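Local atomic coordinates of Aac(6')-Ih protein (Acinetobacter baumannii, PDB entry 4E8O), a protein that probably transfers an acetyl group from acetyl coenzyme A to the 6'-amino group of aminoglycoside antibiotics, a modification that confers resistance. Residues D34-R39 against D45-H50; Q74-L79 against S111-G116; G116-V121 against Q149-H154. All coordinates share one frame; numbering follows the deposited sequence. Where two conformers were deposited one is given.

Contact 1 of 3, residues D34-R39 against D45-H50; sequences DWLALR and DHEDVH
Helices 32-42 and 47-57, the successive helices that join strand 23-26 to strand 63-69 in this GNAT fold, meet here through Leu36 and Arg39 on the first and Glu47 and His50 on the second. With chi1 at 176°, the fork of Leu36 is carried away from its backbone N and across to the second helix. There the two methyls part: Leu36 CD1 rests 3.6 Å from His50 CB, while Leu36 CD2 lies 3.6 Å from Glu47 CG, crossing the extended glutamate chain at about a right angle. One turn further on, Arg39 runs out extended, its aliphatic part crossing the imidazole at a slant, with Arg39 CD 3.6 Å from His50 ND1. The guanidinium then comes to the ring's edge and gives a hydrogen bond from Arg39 NH1 to His50 ND1, 3.0 Å long and bent to 142° at the hydrogen. Donor and acceptor groups stand nearly perpendicular, their planes 80° apart. On the rest of the ring edge, Asp45 O lies in plane, 3.6 Å from His50 CD2, and NE2 makes a weak hydrogen bond with Trp43 O. Beyond the histidine, Arg39 forms salt bridges through NE to Glu80 and through NH1 to Glu53; Glu80 also accepts from Trp35 NE1. With ND1 bonded to Arg39 and NE2 weakly to Trp43 O, the rotation of the buried His50 ring is probably restricted, and the arginine charge is probably balanced largely by the two carboxylates, with the histidine as a neutral third partner.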
loop_
_atom_site.group_PDB
_atom_site.type_symbol
_atom_site.label_atom_id
_atom_site.label_comp_id
_atom_site.label_asym_id
_atom_site.label_seq_id
_atom_site.Cartn_x
_atom_site.Cartn_y
_atom_site.Cartn_z
ATOM N N ASP B 34 5.413 8.849 27.190
ATOM C CA ASP B 34 6.549 7.997 26.833
ATOM C C ASP B 34 6.502 7.610 25.357
ATOM O O ASP B 34 7.539 7.496 24.699
ATOM C CB ASP B 34 6.565 6.727 27.684
ATOM C CG ASP B 34 6.833 7.003 29.147
ATOM O OD1 ASP B 34 7.534 7.995 29.460
ATOM O OD2 ASP B 34 6.344 6.217 29.985
ATOM N N TRP B 35 5.290 7.393 24.853
ATOM C CA TRP B 35 5.071 7.015 23.461
ATOM C C TRP B 35 5.393 8.187 22.547
ATOM O O TRP B 35 6.062 8.020 21.526
ATOM C CB TRP B 35 3.617 6.571 23.265
ATOM C CG TRP B 35 3.293 6.039 21.888
ATOM C CD1 TRP B 35 4.176 5.732 20.890
ATOM C CD2 TRP B 35 1.986 5.759 21.366
ATOM N NE1 TRP B 35 3.496 5.281 19.784
ATOM C CE2 TRP B 35 2.152 5.286 20.051
ATOM C CE3 TRP B 35 0.692 5.858 21.888
ATOM C CZ2 TRP B 35 1.072 4.917 19.246
ATOM C CZ3 TRP B 35 -0.376 5.490 21.094
ATOM C CH2 TRP B 35 -0.182 5.026 19.785
ATOM N N LEU B 36 4.925 9.374 22.928
ATOM C CA LEU B 36 5.147 10.594 22.149
ATOM C C LEU B 36 6.628 10.940 22.041
ATOM O O LEU B 36 7.116 11.280 20.960
ATOM C CB LEU B 36 4.386 11.767 22.778
ATOM C CG LEU B 36 4.590 13.148 22.148
ATOM C CD1 LEU B 36 4.056 13.155 20.737
ATOM C CD2 LEU B 36 3.927 14.244 22.969
ATOM N N ALA B 37 7.334 10.850 23.164
ATOM C CA ALA B 37 8.754 11.186 23.223
ATOM C C ALA B 37 9.605 10.382 22.239
ATOM O O ALA B 37 10.545 10.916 21.651
ATOM C CB ALA B 37 9.275 11.019 24.645
ATOM N N LEU B 38 9.284 9.102 22.076
ATOM C CA LEU B 38 9.984 8.251 21.118
ATOM C C LEU B 38 9.432 8.428 19.708
ATOM O O LEU B 38 10.186 8.419 18.734
ATOM C CB LEU B 38 9.896 6.780 21.534
ATOM C CG LEU B 38 10.611 6.414 22.834
ATOM C CD1 LEU B 38 10.452 4.940 23.139
ATOM C CD2 LEU B 38 12.076 6.771 22.728
ATOM N N ARG B 39 8.114 8.591 19.609
ATOM C CA ARG B 39 7.442 8.757 18.325
ATOM C C ARG B 39 7.930 10.002 17.596
ATOM O O ARG B 39 8.016 10.010 16.368
ATOM C CB ARG B 39 5.925 8.845 18.529
ATOM C CG ARG B 39 5.100 8.399 17.337
ATOM C CD ARG B 39 3.620 8.342 17.688
ATOM N NE ARG B 39 2.860 7.550 16.726
ATOM C CZ ARG B 39 2.046 8.059 15.809
ATOM N NH1 ARG B 39 1.869 9.371 15.722
ATOM N NH2 ARG B 39 1.401 7.252 14.975
ATOM N N ASP B 45 7.074 15.646 14.119
ATOM C CA ASP B 45 5.865 16.336 13.676
ATOM C C ASP B 45 5.229 17.109 14.824
ATOM O O ASP B 45 5.678 17.036 15.968
ATOM C CB ASP B 45 4.848 15.341 13.097
ATOM C CG ASP B 45 3.909 15.983 12.078
ATOM O OD1 ASP B 45 3.784 17.231 12.067
ATOM O OD2 ASP B 45 3.286 15.239 11.288
ATOM N N HIS B 46 4.178 17.850 14.497
ATOM C CA HIS B 46 3.478 18.630 15.499
ATOM C C HIS B 46 2.854 17.735 16.572
ATOM O O HIS B 46 2.310 16.667 16.288
ATOM C CB HIS B 46 2.455 19.558 14.838
ATOM C CG HIS B 46 3.081 20.658 14.038
ATOM N ND1 HIS B 46 4.428 20.945 14.101
ATOM C CD2 HIS B 46 2.551 21.538 13.157
ATOM C CE1 HIS B 46 4.700 21.956 13.296
ATOM N NE2 HIS B 46 3.577 22.335 12.711
ATOM N N GLU B 47 2.979 18.177 17.823
ATOM C CA GLU B 47 2.558 17.395 18.992
ATOM C C GLU B 47 1.089 16.983 18.944
ATOM O O GLU B 47 0.745 15.848 19.280
ATOM C CB GLU B 47 2.842 18.181 20.280
ATOM C CG GLU B 47 2.733 17.364 21.567
ATOM C CD GLU B 47 3.272 18.108 22.774
ATOM O OE1 GLU B 47 3.821 19.216 22.588
ATOM O OE2 GLU B 47 3.141 17.601 23.910
ATOM N N ASP B 48 0.226 17.908 18.531
ATOM C CA ASP B 48 -1.206 17.637 18.455
ATOM C C ASP B 48 -1.565 16.644 17.344
ATOM O O ASP B 48 -2.501 15.857 17.500
ATOM C CB ASP B 48 -1.992 18.937 18.281
ATOM C CG ASP B 48 -3.486 18.738 18.427
ATOM O OD1 ASP B 48 -3.942 18.431 19.552
ATOM O OD2 ASP B 48 -4.211 18.900 17.424
ATOM N N VAL B 49 -0.829 16.681 16.232
ATOM C CA VAL B 49 -1.018 15.711 15.152
ATOM C C VAL B 49 -0.713 14.304 15.655
ATOM O O VAL B 49 -1.479 13.367 15.417
ATOM C CB VAL B 49 -0.121 16.015 13.933
ATOM C CG1 VAL B 49 -0.214 14.891 12.907
ATOM C CG2 VAL B 49 -0.505 17.342 13.298
ATOM N N HIS B 50 0.415 14.161 16.343
ATOM C CA HIS B 50 0.791 12.897 16.975
ATOM C C HIS B 50 -0.306 12.407 17.929
ATOM O O HIS B 50 -0.843 11.308 17.762
ATOM C CB HIS B 50 2.096 13.064 17.761
ATOM C CG HIS B 50 3.340 12.902 16.941
ATOM N ND1 HIS B 50 3.710 11.696 16.384
ATOM C CD2 HIS B 50 4.317 13.782 16.620
ATOM C CE1 HIS B 50 4.853 11.847 15.736
ATOM N NE2 HIS B 50 5.243 13.101 15.866
#

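Contact 2 of 3, residues Q74-L79 against S111-G116; sequences QAIAML and SGIATG
Ile76 and Ala77 meet Ile113 with no aromatic ring, amide or carboxylate between them: there is no stacked face or ring edge here, and the contact is made by aliphatic carbons alone. Ile113 CG2 does the touching from the helix side. It sits 4.3 Å from Ile76 CD1 and 4.4 Å from Ala77 CB, so one methyl faces both strand residues at a loose van der Waals spacing, and only 90 Å² is buried. Ile113 has CG1 anti to its backbone N (chi1 -173°), which leaves CG2 as the branch facing the strand. That two consecutive strand residues both point at the helix is unusual for a regular strand, where side chains alternate. The reason is a beta bulge: Ile76 and Ala77 both pair through their backbones with Ala68, and Ile76 has a psi of only -7°. Alternation resumes afterwards, with Met78 directed to the other face. Ile113 opens helix 113-127, with Gly112 as N-cap in a backbone conformation of positive phi (68°). Gly112 O receives weak bonds from Thr115 N, 3.3 Å away, and from Gly116 N. Gly112 and Ala114 fit the end of the Q/R-x-x-G-x-G/A signature, which in GNAT enzymes binds the pyrophosphate of acetyl coenzyme A; the N-terminal end of that helix packs on the sheet here. Ala68 of strand 63-69 touches Ile76 and Ile113, while Val104 of strand 96-104 touches Ala77 and Ile113; Met22 adds to the cluster. Helix 113-127 lies on this face of strand 75-84, and helix 32-42 packs on the other, with Leu38 against Ala75 and Met78.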
loop_
_atom_site.group_PDB
_atom_site.type_symbol
_atom_site.label_atom_id
_atom_site.label_comp_id
_atom_site.label_asym_id
_atom_site.label_seq_id
_atom_site.Cartn_x
_atom_site.Cartn_y
_atom_site.Cartn_z
ATOM N N GLN B 74 12.345 3.577 32.073
ATOM C CA GLN B 74 12.676 4.391 30.909
ATOM C C GLN B 74 12.178 3.716 29.637
ATOM O O GLN B 74 12.511 2.560 29.369
ATOM C CB GLN B 74 14.185 4.639 30.806
ATOM C CG GLN B 74 14.786 5.402 31.974
ATOM C CD GLN B 74 14.090 6.723 32.244
ATOM O OE1 GLN B 74 13.550 6.942 33.329
ATOM N NE2 GLN B 74 14.109 7.613 31.260
ATOM N N ALA B 75 11.370 4.430 28.858
ATOM C CA ALA B 75 10.924 3.915 27.570
ATOM C C ALA B 75 12.058 4.070 26.566
ATOM O O ALA B 75 12.473 5.193 26.263
ATOM C CB ALA B 75 9.687 4.652 27.097
ATOM N N ILE B 76 12.560 2.947 26.057
ATOM C CA ILE B 76 13.738 2.968 25.191
ATOM C C ILE B 76 13.471 2.492 23.765
ATOM O O ILE B 76 14.352 2.580 22.907
ATOM C CB ILE B 76 14.940 2.194 25.817
ATOM C CG1 ILE B 76 14.545 0.769 26.230
ATOM C CG2 ILE B 76 15.499 2.951 27.010
ATOM C CD1 ILE B 76 14.635 -0.267 25.114
ATOM N N ALA B 77 12.264 1.986 23.515
ATOM C CA ALA B 77 11.886 1.510 22.185
ATOM C C ALA B 77 10.372 1.486 21.997
ATOM O O ALA B 77 9.623 1.355 22.967
ATOM C CB ALA B 77 12.467 0.127 21.927
ATOM N N MET B 78 9.930 1.603 20.746
ATOM C CA MET B 78 8.509 1.534 20.409
ATOM C C MET B 78 8.310 0.841 19.071
ATOM O O MET B 78 9.206 0.844 18.227
ATOM C CB MET B 78 7.896 2.934 20.330
ATOM C CG MET B 78 8.605 3.858 19.352
ATOM S SD MET B 78 7.527 5.120 18.632
ATOM C CE MET B 78 6.840 4.214 17.249
ATOM N N LEU B 79 7.129 0.259 18.882
ATOM C CA LEU B 79 6.747 -0.343 17.612
ATOM C C LEU B 79 5.274 -0.057 17.355
ATOM O O LEU B 79 4.464 -0.028 18.288
ATOM C CB LEU B 79 6.981 -1.858 17.641
ATOM C CG LEU B 79 6.554 -2.673 16.414
ATOM C CD1 LEU B 79 7.449 -3.882 16.239
ATOM C CD2 LEU B 79 5.109 -3.124 16.528
ATOM N N SER B 111 20.930 -5.116 22.026
ATOM C CA SER B 111 20.204 -5.935 22.992
ATOM C C SER B 111 19.185 -6.832 22.301
ATOM O O SER B 111 18.682 -7.787 22.896
ATOM C CB SER B 111 19.499 -5.051 24.020
ATOM O OG SER B 111 18.536 -4.218 23.399
ATOM N N GLY B 112 18.883 -6.520 21.046
ATOM C CA GLY B 112 17.928 -7.302 20.285
ATOM C C GLY B 112 16.513 -7.176 20.816
ATOM O O GLY B 112 15.719 -8.114 20.712
ATOM N N ILE B 113 16.194 -6.021 21.393
ATOM C CA ILE B 113 14.835 -5.753 21.849
ATOM C C ILE B 113 13.937 -5.540 20.631
ATOM O O ILE B 113 12.723 -5.741 20.689
ATOM C CB ILE B 113 14.781 -4.528 22.796
ATOM C CG1 ILE B 113 13.382 -4.365 23.400
ATOM C CG2 ILE B 113 15.204 -3.258 22.071
ATOM C CD1 ILE B 113 12.945 -5.539 24.247
ATOM N N ALA B 114 14.550 -5.147 19.520
ATOM C CA ALA B 114 13.830 -4.991 18.264
ATOM C C ALA B 114 13.313 -6.344 17.775
ATOM O O ALA B 114 12.220 -6.433 17.222
ATOM C CB ALA B 114 14.725 -4.340 17.226
ATOM N N THR B 115 14.108 -7.392 17.980
ATOM C CA THR B 115 13.686 -8.754 17.658
ATOM C C THR B 115 12.484 -9.149 18.513
ATOM O O THR B 115 11.512 -9.718 18.010
ATOM C CB THR B 115 14.831 -9.759 17.881
ATOM O OG1 THR B 115 15.877 -9.505 16.934
ATOM C CG2 THR B 115 14.338 -11.190 17.709
ATOM N N GLY B 116 12.555 -8.834 19.804
ATOM C CA GLY B 116 11.472 -9.124 20.726
ATOM C C GLY B 116 10.189 -8.389 20.384
ATOM O O GLY B 116 9.094 -8.933 20.546
#

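Contact 3 of 3, residues G116-V121 against Q149-H154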
loop_
_atom_site.group_PDB
_atom_site.type_symbol
_atom_site.label_atom_id
_atom_site.label_comp_id
_atom_site.label_asym_id
_atom_site.label_seq_id
_atom_site.Cartn_x
_atom_site.Cartn_y
_atom_site.Cartn_z
ATOM N N GLY B 116 12.555 -8.834 19.804
ATOM C CA GLY B 116 11.472 -9.124 20.726
ATOM C C GLY B 116 10.189 -8.389 20.384
ATOM O O GLY B 116 9.094 -8.933 20.546
ATOM N N LEU B 117 10.314 -7.149 19.924
ATOM C CA LEU B 117 9.144 -6.361 19.549
ATOM C C LEU B 117 8.461 -6.966 18.323
ATOM O O LEU B 117 7.239 -7.127 18.296
ATOM C CB LEU B 117 9.538 -4.905 19.288
ATOM C CG LEU B 117 9.881 -4.047 20.511
ATOM C CD1 LEU B 117 10.673 -2.816 20.097
ATOM C CD2 LEU B 117 8.621 -3.631 21.240
ATOM N N VAL B 118 9.263 -7.304 17.317
ATOM C CA VAL B 118 8.771 -7.946 16.101
ATOM C C VAL B 118 8.047 -9.251 16.425
ATOM O O VAL B 118 6.966 -9.515 15.893
ATOM C CB VAL B 118 9.928 -8.214 15.119
ATOM C CG1 VAL B 118 9.517 -9.203 14.032
ATOM C CG2 VAL B 118 10.413 -6.907 14.508
ATOM N N GLN B 119 8.634 -10.047 17.318
ATOM C CA GLN B 119 8.052 -11.327 17.716
ATOM C C GLN B 119 6.679 -11.173 18.365
ATOM O O GLN B 119 5.843 -12.068 18.262
ATOM C CB GLN B 119 8.996 -12.081 18.664
ATOM C CG GLN B 119 10.228 -12.655 17.981
ATOM C CD GLN B 119 11.077 -13.508 18.903
ATOM O OE1 GLN B 119 12.295 -13.592 18.739
ATOM N NE2 GLN B 119 10.437 -14.162 19.872
ATOM N N GLN B 120 6.452 -10.046 19.034
ATOM C CA GLN B 120 5.159 -9.790 19.662
ATOM C C GLN B 120 4.084 -9.494 18.622
ATOM O O GLN B 120 2.919 -9.834 18.819
ATOM C CB GLN B 120 5.258 -8.643 20.672
ATOM C CG GLN B 120 6.033 -9.001 21.938
ATOM C CD GLN B 120 5.386 -10.128 22.729
ATOM O OE1 GLN B 120 4.177 -10.121 22.972
ATOM N NE2 GLN B 120 6.192 -11.107 23.128
ATOM N N VAL B 121 4.474 -8.868 17.514
ATOM C CA VAL B 121 3.539 -8.604 16.421
ATOM C C VAL B 121 3.065 -9.907 15.779
ATOM O O VAL B 121 1.882 -10.058 15.467
ATOM C CB VAL B 121 4.173 -7.725 15.333
ATOM C CG1 VAL B 121 3.145 -7.361 14.269
ATOM C CG2 VAL B 121 4.751 -6.470 15.949
ATOM N N GLN B 149 16.538 -6.502 7.163
ATOM C CA GLN B 149 17.132 -7.811 6.928
ATOM C C GLN B 149 17.643 -8.431 8.223
ATOM O O GLN B 149 17.618 -9.646 8.386
ATOM C CB GLN B 149 18.242 -7.722 5.872
ATOM C CG GLN B 149 17.755 -7.206 4.511
ATOM C CD GLN B 149 18.868 -7.111 3.483
ATOM O OE1 GLN B 149 20.052 -7.114 3.828
ATOM N NE2 GLN B 149 18.493 -7.028 2.213
ATOM N N ALA B 150 18.084 -7.591 9.154
ATOM C CA ALA B 150 18.604 -8.076 10.430
ATOM C C ALA B 150 17.475 -8.602 11.313
ATOM O O ALA B 150 17.721 -9.327 12.279
ATOM C CB ALA B 150 19.374 -6.979 11.141
ATOM N N LEU B 151 16.243 -8.223 10.978
ATOM C CA LEU B 151 15.058 -8.658 11.715
ATOM C C LEU B 151 14.370 -9.863 11.060
ATOM O O LEU B 151 13.345 -10.343 11.555
ATOM C CB LEU B 151 14.063 -7.502 11.869
ATOM C CG LEU B 151 14.490 -6.362 12.800
ATOM C CD1 LEU B 151 13.435 -5.269 12.881
ATOM C CD2 LEU B 151 14.801 -6.906 14.179
ATOM N N GLY B 152 14.930 -10.349 9.955
ATOM C CA GLY B 152 14.382 -11.518 9.288
ATOM C C GLY B 152 13.502 -11.196 8.093
ATOM O O GLY B 152 12.940 -12.105 7.475
ATOM N N PHE B 153 13.367 -9.911 7.770
ATOM C CA PHE B 153 12.628 -9.509 6.573
ATOM C C PHE B 153 13.532 -9.652 5.353
ATOM O O PHE B 153 14.750 -9.466 5.449
ATOM C CB PHE B 153 12.139 -8.058 6.676
ATOM C CG PHE B 153 11.071 -7.833 7.720
ATOM C CD1 PHE B 153 11.410 -7.654 9.055
ATOM C CD2 PHE B 153 9.730 -7.767 7.360
ATOM C CE1 PHE B 153 10.431 -7.436 10.015
ATOM C CE2 PHE B 153 8.746 -7.552 8.313
ATOM C CZ PHE B 153 9.098 -7.386 9.644
ATOM N N HIS B 154 12.943 -9.992 4.210
ATOM C CA HIS B 154 13.683 -9.997 2.951
ATOM C C HIS B 154 12.984 -9.050 1.990
ATOM O O HIS B 154 11.779 -8.827 2.112
ATOM C CB HIS B 154 13.775 -11.410 2.364
ATOM C CG HIS B 154 12.452 -11.996 1.978
ATOM N ND1 HIS B 154 11.633 -12.645 2.876
ATOM C CD2 HIS B 154 11.809 -12.042 0.784
ATOM C CE1 HIS B 154 10.540 -13.059 2.257
ATOM N NE2 HIS B 154 10.624 -12.705 0.986
#
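Val118 reaches Leu151 and Phe153 with its two methyls. Val118 CG2 meets Leu151 CD1 at 3.8 Å, the closest approach between the two segments, and Val118 CG1 stands 4.5 Å from Phe153 CE1, approaching the ring obliquely. With chi1 at 165°, CG1 is turned to the phenyl ring and CG2 to the leucine. Within the second segment the two partners also touch: Leu151 CB lies in the plane of the phenyl ring, 3.9 Å from Phe153 CD1. The interaction is wholly apolar and modest, burying 115 Å². What brings these two side chains together is the end of helix 142-150. The chain turns out of the helix at Gly152, whose positive phi of 99° belongs to a Schellman motif; one of its two bonds back into the last turn runs from Gly152 N to Gln149 O, at 3.2 Å. Leu151 lies just before this reversal and Phe153 just after it, and both reach Val118. The helix carrying Val118 is the connection of a beta-alpha-beta crossover in the GNAT fold, leading from strand 96-104 to the parallel neighbouring strand 132-138, and the contact joins it to the turn that follows helix 142-150. In the next shell, Val118 also touches Phe133 of strand 132-138, and Phe153 makes edge-to-face ring contacts with Phe133 and with His148. Leu117 and Val121 turn to strand 75-84 instead. Past Phe153 the chain enters strand 154-165; His154 pairs there in an antiparallel ladder with a strand of the second subunit, whose Lys164 packs on Phe153.

How the contacts relate
Contact 2 stands between the other two. Its centre is about 18 Å from that of contact 1, and they touch through helix 32-42, where Leu38 CD1 lies 3.5 Å from Ala77 N. Contacts 2 and 3, with centres about 11 Å apart, share Gly116 and helix 113-127; Leu79 CD2 packs 3.4 Å from Val121 CG2, and Leu151 CD2 comes 3.9 Å from Thr115 N. Contacts 1 and 3 lie on opposite sides of the chain's centre, about 24 Å apart between centres and about 8 Å between nearest atoms. The probable cofactor pyrophosphate loop belongs to contact 2, while contact 3 leads on to the subunit interface.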